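Local coordinates for SufE-like protein 1, chloroplastic/mitochondrial (Arabidopsis thaliana, PDB 4PUI), which helps mobilise sulfur from cysteine for iron-sulfur cluster formation by activating the cysteine desulfurase NFS2, the piece described here being its BolA domain, at residues K16-V21 / H68-D73; M8-K13 / F50-V55. All coordinates share one frame; numbering follows the deposited sequence.

Overall arrangement
Both contacts belong to the hydrophobic core of the BolA domain, an alpha/beta fold in which helices 5-18 and 64-74 lie on the same face of a mixed three-stranded sheet. Contact 1 joins the two helices, through the C-terminal end of the first, while contact 2 sets the middle of helix 5-18 against the central strand 49-55. Their centres lie about 8 Å apart, and they meet directly: Ile71 CD1 of contact 1 is 3.5 Å from Ile54 CD1, and Ile71 CG2 is 3.9 Å from Leu52 CD1, a branch of a residue that serves contact 2. At the C-terminal end of strand 49-55, Pro20 CB packs 3.4 Å from Val55 O.

Contact 1 of 2, residues K16-V21 / H68-D73; sequences KELDPV and HRLIYD
Leu18 meets Leu70 and Ile71 with its side chain while its carbonyl oxygen accepts a hydrogen bond from Ser56 OG, a single polar tie at the end of helix 5-18. Directly after it, Asp19 takes a positive phi (37°) and the chain leaves the helix toward Pro20. With chi1 at -57°, Leu18 CG lies anti to the carbonyl carbon, and the second torsion (172°) stretches CD1 out, anti to CA, while CD2 branches off beside it; both methyls end at helix 64-74, where each finds a different partner. CD1 comes end-on against the terminal methyl of Ile71, CD1 to CD1 at 3.5 Å, which is tight for two methyl groups. CD2 reaches the CD2 branch of Leu70 at 3.9 Å; these two leucines slide past one another in opposite directions. The backbones stay well apart, with 9.6 Å between Leu18 CA and Ile71 CA, and between these two segments the helices touch through side-chain ends. Leu70 and Ile71 lie within a helical turn spanned by the bond from Tyr72 N to His68 O at 3.0 Å. Phe59, Ala58 and Leu74 also pack on Leu18, and Ile88 of strand 85-91 packs on Ile71. The contact is thus apolar, and with no directional bond across it, its geometry probably depends on how the branched methyls fit together where two helices share one face of the sheet.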
loop_
_atom_site.group_PDB
_atom_site.type_symbol
_atom_site.label_atom_id
_atom_site.label_comp_id
_atom_site.label_asym_id
_atom_site.label_seq_id
_atom_site.Cartn_x
_atom_site.Cartn_y
_atom_site.Cartn_z
ATOM N N LYS A 16 -9.508 -0.755 5.940
ATOM C CA LYS A 16 -10.942 -0.635 5.728
ATOM C C LYS A 16 -11.406 -1.458 4.529
ATOM O O LYS A 16 -12.432 -2.133 4.591
ATOM C CB LYS A 16 -11.335 0.829 5.530
ATOM C CG LYS A 16 -12.837 1.026 5.455
ATOM C CD LYS A 16 -13.246 1.768 4.201
ATOM C CE LYS A 16 -13.381 3.255 4.460
ATOM N NZ LYS A 16 -14.226 3.906 3.420
ATOM N N GLU A 17 -10.650 -1.413 3.438
ATOM C CA GLU A 17 -11.106 -2.065 2.208
ATOM C C GLU A 17 -10.679 -3.520 2.054
ATOM O O GLU A 17 -11.389 -4.302 1.417
ATOM C CB GLU A 17 -10.689 -1.274 0.970
ATOM C CG GLU A 17 -11.402 0.076 0.850
ATOM C CD GLU A 17 -12.921 -0.044 0.720
ATOM O OE1 GLU A 17 -13.410 -1.078 0.224
ATOM O OE2 GLU A 17 -13.632 0.902 1.113
ATOM N N LEU A 18 -9.529 -3.875 2.613
ATOM C CA LEU A 18 -8.972 -5.202 2.376
ATOM C C LEU A 18 -8.970 -6.132 3.592
ATOM O O LEU A 18 -8.684 -7.310 3.438
ATOM C CB LEU A 18 -7.552 -5.089 1.782
ATOM C CG LEU A 18 -7.448 -4.296 0.476
ATOM C CD1 LEU A 18 -5.989 -4.086 0.074
ATOM C CD2 LEU A 18 -8.238 -4.925 -0.674
ATOM N N ASP A 19 -9.288 -5.604 4.776
ATOM C CA ASP A 19 -9.232 -6.345 6.045
ATOM C C ASP A 19 -8.035 -7.315 6.104
ATOM O O ASP A 19 -8.215 -8.507 6.332
ATOM C CB ASP A 19 -10.545 -7.107 6.273
ATOM C CG ASP A 19 -10.688 -7.648 7.696
ATOM O OD1 ASP A 19 -9.936 -7.211 8.596
ATOM O OD2 ASP A 19 -11.578 -8.497 7.917
ATOM N N PRO A 20 -6.812 -6.803 5.882
ATOM C CA PRO A 20 -5.680 -7.719 5.703
ATOM C C PRO A 20 -5.316 -8.432 6.998
ATOM O O PRO A 20 -5.396 -7.847 8.082
ATOM C CB PRO A 20 -4.540 -6.787 5.270
ATOM C CG PRO A 20 -4.895 -5.463 5.877
ATOM C CD PRO A 20 -6.397 -5.385 5.859
ATOM N N VAL A 21 -4.941 -9.701 6.894
ATOM C CA VAL A 21 -4.422 -10.396 8.065
ATOM C C VAL A 21 -3.048 -9.870 8.475
ATOM O O VAL A 21 -2.702 -9.868 9.660
ATOM C CB VAL A 21 -4.384 -11.924 7.875
ATOM C CG1 VAL A 21 -5.797 -12.472 7.809
ATOM C CG2 VAL A 21 -3.608 -12.301 6.643
ATOM N N HIS A 68 -1.635 -5.257 -8.057
ATOM C CA HIS A 68 -0.938 -3.980 -8.103
ATOM C C HIS A 68 -1.914 -2.865 -8.438
ATOM O O HIS A 68 -1.977 -1.848 -7.744
ATOM C CB HIS A 68 0.139 -4.059 -9.185
ATOM C CG HIS A 68 0.995 -2.836 -9.293
ATOM N ND1 HIS A 68 0.673 -1.775 -10.112
ATOM C CD2 HIS A 68 2.173 -2.518 -8.706
ATOM C CE1 HIS A 68 1.606 -0.844 -10.009
ATOM N NE2 HIS A 68 2.527 -1.267 -9.163
ATOM N N ARG A 69 -2.687 -3.075 -9.496
ATOM C CA ARG A 69 -3.584 -2.036 -9.997
ATOM C C ARG A 69 -4.739 -1.783 -9.043
ATOM O O ARG A 69 -5.248 -0.653 -8.967
ATOM C CB ARG A 69 -4.101 -2.415 -11.389
ATOM C CG ARG A 69 -3.040 -2.281 -12.459
ATOM C CD ARG A 69 -3.445 -2.939 -13.764
ATOM N NE ARG A 69 -2.422 -2.768 -14.792
ATOM C CZ ARG A 69 -2.401 -3.438 -15.936
ATOM N NH1 ARG A 69 -3.340 -4.329 -16.200
ATOM N NH2 ARG A 69 -1.428 -3.221 -16.811
ATOM N N LEU A 70 -5.158 -2.833 -8.335
ATOM C CA LEU A 70 -6.205 -2.735 -7.318
ATOM C C LEU A 70 -5.778 -1.781 -6.210
ATOM O O LEU A 70 -6.552 -0.918 -5.776
ATOM C CB LEU A 70 -6.483 -4.131 -6.730
ATOM C CG LEU A 70 -7.554 -4.367 -5.656
ATOM C CD1 LEU A 70 -7.935 -5.829 -5.663
ATOM C CD2 LEU A 70 -7.117 -4.004 -4.254
ATOM N N ILE A 71 -4.543 -1.948 -5.751
ATOM C CA ILE A 71 -3.997 -1.103 -4.699
ATOM C C ILE A 71 -3.832 0.339 -5.190
ATOM O O ILE A 71 -4.163 1.292 -4.479
ATOM C CB ILE A 71 -2.652 -1.653 -4.200
ATOM C CG1 ILE A 71 -2.839 -3.045 -3.590
ATOM C CG2 ILE A 71 -2.020 -0.695 -3.188
ATOM C CD1 ILE A 71 -3.799 -3.054 -2.458
ATOM N N TYR A 72 -3.333 0.494 -6.410
ATOM C CA TYR A 72 -3.185 1.819 -6.990
ATOM C C TYR A 72 -4.553 2.507 -7.068
ATOM O O TYR A 72 -4.682 3.698 -6.766
ATOM C CB TYR A 72 -2.540 1.732 -8.374
ATOM C CG TYR A 72 -1.071 2.079 -8.366
ATOM C CD1 TYR A 72 -0.157 1.348 -7.611
ATOM C CD2 TYR A 72 -0.607 3.164 -9.088
ATOM C CE1 TYR A 72 1.190 1.690 -7.602
ATOM C CE2 TYR A 72 0.717 3.506 -9.085
ATOM C CZ TYR A 72 1.609 2.775 -8.344
ATOM O OH TYR A 72 2.926 3.155 -8.367
ATOM N N ASP A 73 -5.583 1.754 -7.438
ATOM C CA ASP A 73 -6.926 2.332 -7.524
ATOM C C ASP A 73 -7.425 2.805 -6.160
ATOM O O ASP A 73 -8.015 3.883 -6.036
ATOM C CB ASP A 73 -7.900 1.316 -8.131
ATOM C CG ASP A 73 -9.346 1.767 -8.047
ATOM O OD1 ASP A 73 -9.695 2.734 -8.735
ATOM O OD2 ASP A 73 -10.138 1.149 -7.299
#

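Contact 2 of 2, residues M8-K13 / F50-V55; sequences MRIREK and FNLRIV
Ile10 sets its terminal methyl over a face of the Phe50 ring and its CG2 against Leu52, joining helix 5-18 to the central strand of the mixed beta sheet in the alpha/beta fold of this BolA domain. The methyl makes a CH-pi contact: Ile10 CD1 stands 4.0 Å from the Phe50 ring centroid, 18° off the ring normal. It is displaced toward the rim, with the ring's CD1 and CE1 among its closest atoms. The other branch, Ile10 CG2, touches Leu52 CD2 at 4.0 Å, the two side chains crossing at about a right angle. Phe50 and Leu52 point to the same side of the strand, being two residues apart, so one isoleucine spans both. Around this first shell, Val25 of strand 22-27 and Leu86 of strand 85-91 each touch Phe50 and Leu52, while Arg6 also packs on the ring and Leu14, one helical turn beyond Ile10, packs on Leu52. Farther out, backbone hydrogen bonds of Phe50 and Leu52 with Ser87 hold the strand in the sheet, and Arg9 forms a salt bridge with Glu78. Ile10 can straddle its partners because CG1, at chi1 -72°, is anti to the carbonyl carbon and carries CD1 to the ring, whereas CG2 is anti to the backbone N.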
loop_
_atom_site.group_PDB
_atom_site.type_symbol
_atom_site.label_atom_id
_atom_site.label_comp_id
_atom_site.label_asym_id
_atom_site.label_seq_id
_atom_site.Cartn_x
_atom_site.Cartn_y
_atom_site.Cartn_z
ATOM N N MET A 8 -0.599 7.156 7.591
ATOM C CA MET A 8 -1.738 6.752 8.408
ATOM C C MET A 8 -2.994 6.588 7.555
ATOM O O MET A 8 -3.755 5.628 7.733
ATOM C CB MET A 8 -1.971 7.746 9.553
ATOM C CG MET A 8 -0.879 7.719 10.601
ATOM S SD MET A 8 -0.621 6.041 11.246
ATOM C CE MET A 8 -2.008 5.870 12.363
ATOM N N ARG A 9 -3.208 7.515 6.620
ATOM C CA ARG A 9 -4.343 7.391 5.707
ATOM C C ARG A 9 -4.258 6.137 4.840
ATOM O O ARG A 9 -5.279 5.475 4.609
ATOM C CB ARG A 9 -4.468 8.618 4.790
ATOM C CG ARG A 9 -4.937 9.858 5.479
ATOM C CD ARG A 9 -5.351 10.928 4.464
ATOM N NE ARG A 9 -4.293 11.259 3.517
ATOM C CZ ARG A 9 -3.433 12.257 3.679
ATOM N NH1 ARG A 9 -3.496 13.011 4.759
ATOM N NH2 ARG A 9 -2.502 12.499 2.764
ATOM N N ILE A 10 -3.054 5.831 4.350
ATOM C CA ILE A 10 -2.837 4.649 3.515
ATOM C C ILE A 10 -3.152 3.393 4.320
ATOM O O ILE A 10 -3.886 2.523 3.855
ATOM C CB ILE A 10 -1.387 4.598 2.972
ATOM C CG1 ILE A 10 -1.177 5.660 1.883
ATOM C CG2 ILE A 10 -1.045 3.207 2.421
ATOM C CD1 ILE A 10 0.289 5.779 1.459
ATOM N N ARG A 11 -2.631 3.318 5.535
ATOM C CA ARG A 11 -2.897 2.165 6.394
ATOM C C ARG A 11 -4.399 2.020 6.661
ATOM O O ARG A 11 -4.952 0.930 6.575
ATOM C CB ARG A 11 -2.129 2.281 7.709
ATOM C CG ARG A 11 -2.536 1.235 8.736
ATOM C CD ARG A 11 -1.567 1.170 9.905
ATOM N NE ARG A 11 -0.437 0.295 9.628
ATOM C CZ ARG A 11 -0.479 -1.035 9.714
ATOM N NH1 ARG A 11 -1.605 -1.661 10.062
ATOM N NH2 ARG A 11 0.607 -1.747 9.448
ATOM N N GLU A 12 -5.068 3.121 6.972
ATOM C CA GLU A 12 -6.494 3.035 7.291
ATOM C C GLU A 12 -7.336 2.611 6.081
ATOM O O GLU A 12 -8.301 1.842 6.220
ATOM C CB GLU A 12 -6.998 4.356 7.881
ATOM C CG GLU A 12 -6.632 4.519 9.346
ATOM C CD GLU A 12 -6.863 5.924 9.864
ATOM O OE1 GLU A 12 -7.832 6.570 9.411
ATOM O OE2 GLU A 12 -6.074 6.376 10.727
ATOM N N LYS A 13 -6.975 3.113 4.907
ATOM C CA LYS A 13 -7.698 2.784 3.680
ATOM C C LYS A 13 -7.559 1.291 3.370
ATOM O O LYS A 13 -8.534 0.624 3.031
ATOM C CB LYS A 13 -7.182 3.623 2.514
ATOM C CG LYS A 13 -7.850 3.341 1.158
ATOM C CD LYS A 13 -9.311 3.757 1.150
ATOM C CE LYS A 13 -9.945 3.548 -0.217
ATOM N NZ LYS A 13 -9.988 4.792 -1.037
ATOM N N PHE A 50 6.426 4.777 -0.401
ATOM C CA PHE A 50 6.139 3.765 0.607
ATOM C C PHE A 50 6.351 2.370 0.050
ATOM O O PHE A 50 6.158 2.135 -1.142
ATOM C CB PHE A 50 4.697 3.864 1.103
ATOM C CG PHE A 50 4.407 5.113 1.887
ATOM C CD1 PHE A 50 4.128 6.308 1.245
ATOM C CD2 PHE A 50 4.414 5.083 3.278
ATOM C CE1 PHE A 50 3.867 7.466 1.981
ATOM C CE2 PHE A 50 4.146 6.222 4.019
ATOM C CZ PHE A 50 3.870 7.424 3.365
ATOM N N ASN A 51 6.763 1.458 0.926
ATOM C CA ASN A 51 6.712 0.032 0.638
ATOM C C ASN A 51 5.491 -0.529 1.339
ATOM O O ASN A 51 5.287 -0.273 2.524
ATOM C CB ASN A 51 7.962 -0.701 1.156
ATOM C CG ASN A 51 9.244 -0.271 0.448
ATOM O OD1 ASN A 51 9.219 0.116 -0.718
ATOM N ND2 ASN A 51 10.369 -0.347 1.155
ATOM N N LEU A 52 4.681 -1.294 0.610
ATOM C CA LEU A 52 3.501 -1.940 1.184
ATOM C C LEU A 52 3.637 -3.465 1.113
ATOM O O LEU A 52 3.990 -4.006 0.067
ATOM C CB LEU A 52 2.263 -1.553 0.396
ATOM C CG LEU A 52 1.962 -0.068 0.232
ATOM C CD1 LEU A 52 0.684 0.140 -0.575
ATOM C CD2 LEU A 52 1.837 0.596 1.591
ATOM N N ARG A 53 3.354 -4.147 2.221
ATOM C CA ARG A 53 3.216 -5.597 2.191
ATOM C C ARG A 53 1.836 -5.926 2.728
ATOM O O ARG A 53 1.514 -5.592 3.869
ATOM C CB ARG A 53 4.288 -6.296 3.027
ATOM C CG ARG A 53 4.195 -7.834 2.969
ATOM C CD ARG A 53 5.198 -8.473 3.909
ATOM N NE ARG A 53 5.210 -9.935 3.856
ATOM C CZ ARG A 53 4.423 -10.708 4.592
ATOM N NH1 ARG A 53 3.544 -10.156 5.408
ATOM N NH2 ARG A 53 4.513 -12.036 4.512
ATOM N N ILE A 54 1.010 -6.542 1.888
ATOM C CA ILE A 54 -0.383 -6.796 2.238
ATOM C C ILE A 54 -0.709 -8.254 2.038
ATOM O O ILE A 54 -0.537 -8.774 0.944
ATOM C CB ILE A 54 -1.327 -5.985 1.336
ATOM C CG1 ILE A 54 -0.810 -4.555 1.208
ATOM C CG2 ILE A 54 -2.796 -6.035 1.853
ATOM C CD1 ILE A 54 -1.520 -3.740 0.133
ATOM N N VAL A 55 -1.206 -8.896 3.092
ATOM C CA VAL A 55 -1.730 -10.256 2.974
ATOM C C VAL A 55 -3.248 -10.204 3.172
ATOM O O VAL A 55 -3.730 -9.877 4.258
ATOM C CB VAL A 55 -1.086 -11.216 3.991
ATOM C CG1 VAL A 55 -1.575 -12.635 3.737
ATOM C CG2 VAL A 55 0.443 -11.154 3.892
#